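Local coordinates for aspartate aminotransferase (Rhodobacter sphaeroides, PDB 3NRA), which probably catalyses the transfer of the amino group of L-aspartate to 2-oxoglutarate, giving oxaloacetate and L-glutamate with pyridoxal 5'-phosphate as cofactor, at residues B[352-355]-B[356-360]; B[386-389]-B[390-394]. One frame throughout, in Å; residues are numbered along the deposited sequence.

In the fold
Helix 388-404 takes part in both of these local contacts, holding contact 2 in its first turns and covering contact 1 with its later ones. Contact 2 comes just after strand 380-383; contact 1 lies on helix 351-362, and its F354 and L358 pack against I398, L401 and V402 of helix 388-404. The two are therefore joined through that helix and not directly: their centres are about 19 Å apart and their nearest atoms about 7 Å apart. Their centres lie about 24 Å (contact 1) and about 22 Å (contact 2) from the centre of the chain, and neither includes K253, which carries the pyridoxal 5'-phosphate.

Contact 1 of 2, residues B[352-355]-B[356-360]; sequences AEFV and KILRL
F354 and L358 form an i to i+4 pair on the inner face of helix 351-362, in the small domain of this class I aminotransferase fold. The leucine comes over one face of the phenyl ring: CG of L358 stands 4.2 Å from the centroid of the F354 ring, 27° off the normal, a CH-pi contact. Both methyls also touch the ring, L358 CD2 reaching F354 CZ at 3.8 Å while L358 CD1 lies out past the CD2-CE2 edge, 3.9 Å from F354 CE2. The torsions explain the meeting. F354 has CG opposite its own N and beside its carbonyl carbon (chi1 -169°), which turns the ring forward along the helix from CB; L358, with CG beside its N (chi1 -77°), leans back and meets it obliquely. Beneath them the helix bond from L358 N to F354 O is short, at 2.8 Å.

The pair is covered by helix 388-404, with I398 and L401 on L358 and L401 and V402 on F354; V366 of strand 364-368 also touches the leucine. Replacing L358 with an alanine is likely to leave that ring face without CG and its two methyls and to open a gap toward I398 and V366.

Elsewhere round the helix the contacts are more modest. K356 runs outward as an extended chain, its amine leading away, and its N gives only a weak bond to A352 O. The E353 carboxylate turns back along the chain, where OE1 accepts from A350 N. One turn on from E353, I357 lays its CG1 3.4 Å from E353 O, the same carbonyl that accepts from I357 N at 3.0 Å.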
loop_
_atom_site.group_PDB
_atom_site.type_symbol
_atom_site.label_atom_id
_atom_site.label_comp_id
_atom_site.label_asym_id
_atom_site.label_seq_id
_atom_site.Cartn_x
_atom_site.Cartn_y
_atom_site.Cartn_z
ATOM N N ALA B 352 -15.811 -27.373 -1.846
ATOM C CA ALA B 352 -15.632 -26.456 -0.717
ATOM C C ALA B 352 -15.657 -27.204 0.640
ATOM O O ALA B 352 -14.916 -26.849 1.578
ATOM C CB ALA B 352 -16.681 -25.353 -0.739
ATOM N N GLU B 353 -16.486 -28.240 0.719
ATOM C CA GLU B 353 -16.590 -29.057 1.911
ATOM C C GLU B 353 -15.301 -29.876 2.096
ATOM O O GLU B 353 -14.825 -30.007 3.195
ATOM C CB GLU B 353 -17.853 -29.962 1.842
ATOM C CG GLU B 353 -19.193 -29.145 1.798
ATOM C CD GLU B 353 -20.448 -29.980 1.454
ATOM O OE1 GLU B 353 -20.350 -31.036 0.755
ATOM O OE2 GLU B 353 -21.544 -29.548 1.865
ATOM N N PHE B 354 -14.711 -30.356 0.989
ATOM C CA PHE B 354 -13.508 -31.141 1.074
ATOM C C PHE B 354 -12.333 -30.318 1.594
ATOM O O PHE B 354 -11.539 -30.815 2.416
ATOM C CB PHE B 354 -13.152 -31.755 -0.272
ATOM C CG PHE B 354 -12.065 -32.794 -0.185
ATOM C CD1 PHE B 354 -12.284 -33.989 0.500
ATOM C CD2 PHE B 354 -10.849 -32.598 -0.793
ATOM C CE1 PHE B 354 -11.281 -34.959 0.595
ATOM C CE2 PHE B 354 -9.831 -33.564 -0.686
ATOM C CZ PHE B 354 -10.056 -34.739 0.017
ATOM N N VAL B 355 -12.233 -29.059 1.152
ATOM C CA VAL B 355 -11.183 -28.139 1.668
ATOM C C VAL B 355 -11.265 -27.988 3.206
ATOM O O VAL B 355 -10.253 -28.054 3.886
ATOM C CB VAL B 355 -11.263 -26.740 1.002
ATOM C CG1 VAL B 355 -10.412 -25.716 1.783
ATOM C CG2 VAL B 355 -10.839 -26.816 -0.474
ATOM N N LYS B 356 -12.479 -27.853 3.739
ATOM C CA LYS B 356 -12.678 -27.809 5.189
ATOM C C LYS B 356 -12.263 -29.122 5.842
ATOM O O LYS B 356 -11.607 -29.123 6.872
ATOM C CB LYS B 356 -14.117 -27.494 5.521
ATOM C CG LYS B 356 -14.545 -26.080 5.088
ATOM C CD LYS B 356 -16.023 -25.830 5.300
ATOM C CE LYS B 356 -16.383 -24.356 4.985
ATOM N NZ LYS B 356 -17.691 -23.961 5.609
ATOM N N ILE B 357 -12.602 -30.233 5.193
ATOM C CA ILE B 357 -12.297 -31.562 5.703
ATOM C C ILE B 357 -10.777 -31.852 5.716
ATOM O O ILE B 357 -10.262 -32.456 6.645
ATOM C CB ILE B 357 -13.111 -32.641 4.895
ATOM C CG1 ILE B 357 -14.570 -32.635 5.372
ATOM C CG2 ILE B 357 -12.511 -34.026 5.027
ATOM C CD1 ILE B 357 -15.519 -33.384 4.496
ATOM N N LEU B 358 -10.064 -31.371 4.714
ATOM C CA LEU B 358 -8.601 -31.486 4.687
ATOM C C LEU B 358 -7.955 -30.821 5.897
ATOM O O LEU B 358 -7.019 -31.359 6.479
ATOM C CB LEU B 358 -8.036 -30.866 3.422
ATOM C CG LEU B 358 -8.158 -31.655 2.153
ATOM C CD1 LEU B 358 -7.558 -30.834 1.000
ATOM C CD2 LEU B 358 -7.460 -33.060 2.271
ATOM N N ARG B 359 -8.485 -29.667 6.278
ATOM C CA ARG B 359 -8.019 -28.946 7.442
ATOM C C ARG B 359 -8.427 -29.669 8.746
ATOM O O ARG B 359 -7.590 -29.894 9.624
ATOM C CB ARG B 359 -8.576 -27.515 7.418
ATOM C CG ARG B 359 -8.105 -26.658 8.530
ATOM C CD ARG B 359 -8.225 -25.205 8.188
ATOM N NE ARG B 359 -7.687 -24.367 9.276
ATOM C CZ ARG B 359 -8.412 -23.706 10.200
ATOM N NH1 ARG B 359 -9.758 -23.735 10.205
ATOM N NH2 ARG B 359 -7.779 -22.978 11.123
ATOM N N LEU B 360 -9.689 -30.076 8.826
ATOM C CA LEU B 360 -10.213 -30.802 10.015
ATOM C C LEU B 360 -9.514 -32.146 10.272
ATOM O O LEU B 360 -9.106 -32.431 11.400
ATOM C CB LEU B 360 -11.708 -31.052 9.865
ATOM C CG LEU B 360 -12.450 -31.211 11.177
ATOM C CD1 LEU B 360 -12.754 -29.822 11.739
ATOM C CD2 LEU B 360 -13.745 -32.039 10.995
#

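Contact 2 of 2, residues B[386-389]-B[390-394]; sequences QDHE and AAVAA
D387 caps the start of helix 388-404 by reaching forward to A390, a classic N-cap arrangement. With its CG set opposite the backbone N (chi1 177°), the carboxylate turns over the first turn, and OD2 accepts from A390 N at 2.8 Å in a nearly straight bond of 165°, the donor arriving almost along the C-O axis. The carbonyl of the same residue takes the next amide, A391 N to D387 O at 2.9 Å. One aspartate thus satisfies two N-H groups, one by side chain and one by backbone.

The close-packed side faces the protein. Q386 sets its CB 3.8 Å from A391 CB, while its amide nitrogen NE2 is turned away to the carbonyls of N383 and H46. H388 and V392 lie alongside one another, pointing the same way, with H388 CD2 3.9 Å from V392 CG2; helix 304-324 covers this pair, and E318 OE1 holds H388 NE2. The other side is loose: E389 extends its carboxylate outward, and across the contact it contributes mainly its backbone, whose O accepts from A393 N at 3.0 Å. A393 is likewise exposed.

A negative carboxylate at the amino end of a helix probably also gains from the helix dipole, so the cap would be expected to steady D387 in its ionised form while saturating amides that have no preceding turn to receive them.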
loop_
_atom_site.group_PDB
_atom_site.type_symbol
_atom_site.label_atom_id
_atom_site.label_comp_id
_atom_site.label_asym_id
_atom_site.label_seq_id
_atom_site.Cartn_x
_atom_site.Cartn_y
_atom_site.Cartn_z
ATOM N N GLN B 386 7.862 -25.182 1.220
ATOM C CA GLN B 386 7.563 -25.698 2.551
ATOM C C GLN B 386 8.737 -26.518 3.028
ATOM O O GLN B 386 9.664 -26.825 2.244
ATOM C CB GLN B 386 6.340 -26.609 2.515
ATOM C CG GLN B 386 5.037 -25.958 1.979
ATOM C CD GLN B 386 4.528 -24.842 2.861
ATOM O OE1 GLN B 386 4.785 -24.815 4.107
ATOM N NE2 GLN B 386 3.809 -23.881 2.241
ATOM N N ASP B 387 8.695 -26.912 4.299
ATOM C CA ASP B 387 9.561 -27.973 4.791
ATOM C C ASP B 387 9.323 -29.228 3.930
ATOM O O ASP B 387 8.193 -29.624 3.746
ATOM C CB ASP B 387 9.273 -28.278 6.260
ATOM C CG ASP B 387 10.118 -29.442 6.796
ATOM O OD1 ASP B 387 11.257 -29.192 7.262
ATOM O OD2 ASP B 387 9.644 -30.604 6.770
ATOM N N HIS B 388 10.407 -29.803 3.390
ATOM C CA HIS B 388 10.336 -30.913 2.424
ATOM C C HIS B 388 9.582 -32.107 2.983
ATOM O O HIS B 388 8.644 -32.583 2.387
ATOM C CB HIS B 388 11.754 -31.362 2.024
ATOM C CG HIS B 388 11.792 -32.353 0.900
ATOM N ND1 HIS B 388 12.509 -32.133 -0.257
ATOM C CD2 HIS B 388 11.223 -33.575 0.757
ATOM C CE1 HIS B 388 12.357 -33.160 -1.075
ATOM N NE2 HIS B 388 11.591 -34.053 -0.481
ATOM N N GLU B 389 10.035 -32.616 4.103
ATOM C CA GLU B 389 9.447 -33.823 4.661
ATOM C C GLU B 389 8.008 -33.589 5.135
ATOM O O GLU B 389 7.142 -34.417 4.887
ATOM C CB GLU B 389 10.315 -34.361 5.791
ATOM C CG GLU B 389 11.661 -34.902 5.268
ATOM C CD GLU B 389 12.455 -35.626 6.325
ATOM O OE1 GLU B 389 12.087 -35.523 7.536
ATOM O OE2 GLU B 389 13.440 -36.324 5.954
ATOM N N ALA B 390 7.765 -32.460 5.815
ATOM C CA ALA B 390 6.402 -32.109 6.267
ATOM C C ALA B 390 5.445 -31.992 5.071
ATOM O O ALA B 390 4.370 -32.547 5.101
ATOM C CB ALA B 390 6.409 -30.852 7.073
ATOM N N ALA B 391 5.913 -31.391 3.983
ATOM C CA ALA B 391 5.102 -31.220 2.780
ATOM C C ALA B 391 4.713 -32.562 2.148
ATOM O O ALA B 391 3.575 -32.759 1.740
ATOM C CB ALA B 391 5.859 -30.340 1.742
ATOM N N VAL B 392 5.677 -33.474 2.071
ATOM C CA VAL B 392 5.450 -34.777 1.471
ATOM C C VAL B 392 4.451 -35.600 2.316
ATOM O O VAL B 392 3.475 -36.097 1.773
ATOM C CB VAL B 392 6.776 -35.549 1.282
ATOM C CG1 VAL B 392 6.510 -37.002 0.961
ATOM C CG2 VAL B 392 7.637 -34.872 0.172
ATOM N N ALA B 393 4.694 -35.671 3.646
ATOM C CA ALA B 393 3.751 -36.290 4.622
ATOM C C ALA B 393 2.350 -35.694 4.545
ATOM O O ALA B 393 1.394 -36.423 4.569
ATOM C CB ALA B 393 4.290 -36.181 6.065
ATOM N N ALA B 394 2.248 -34.365 4.408
ATOM C CA ALA B 394 0.946 -33.698 4.237
ATOM C C ALA B 394 0.252 -34.141 2.937
ATOM O O ALA B 394 -0.918 -34.439 2.937
ATOM C CB ALA B 394 1.111 -32.146 4.266
#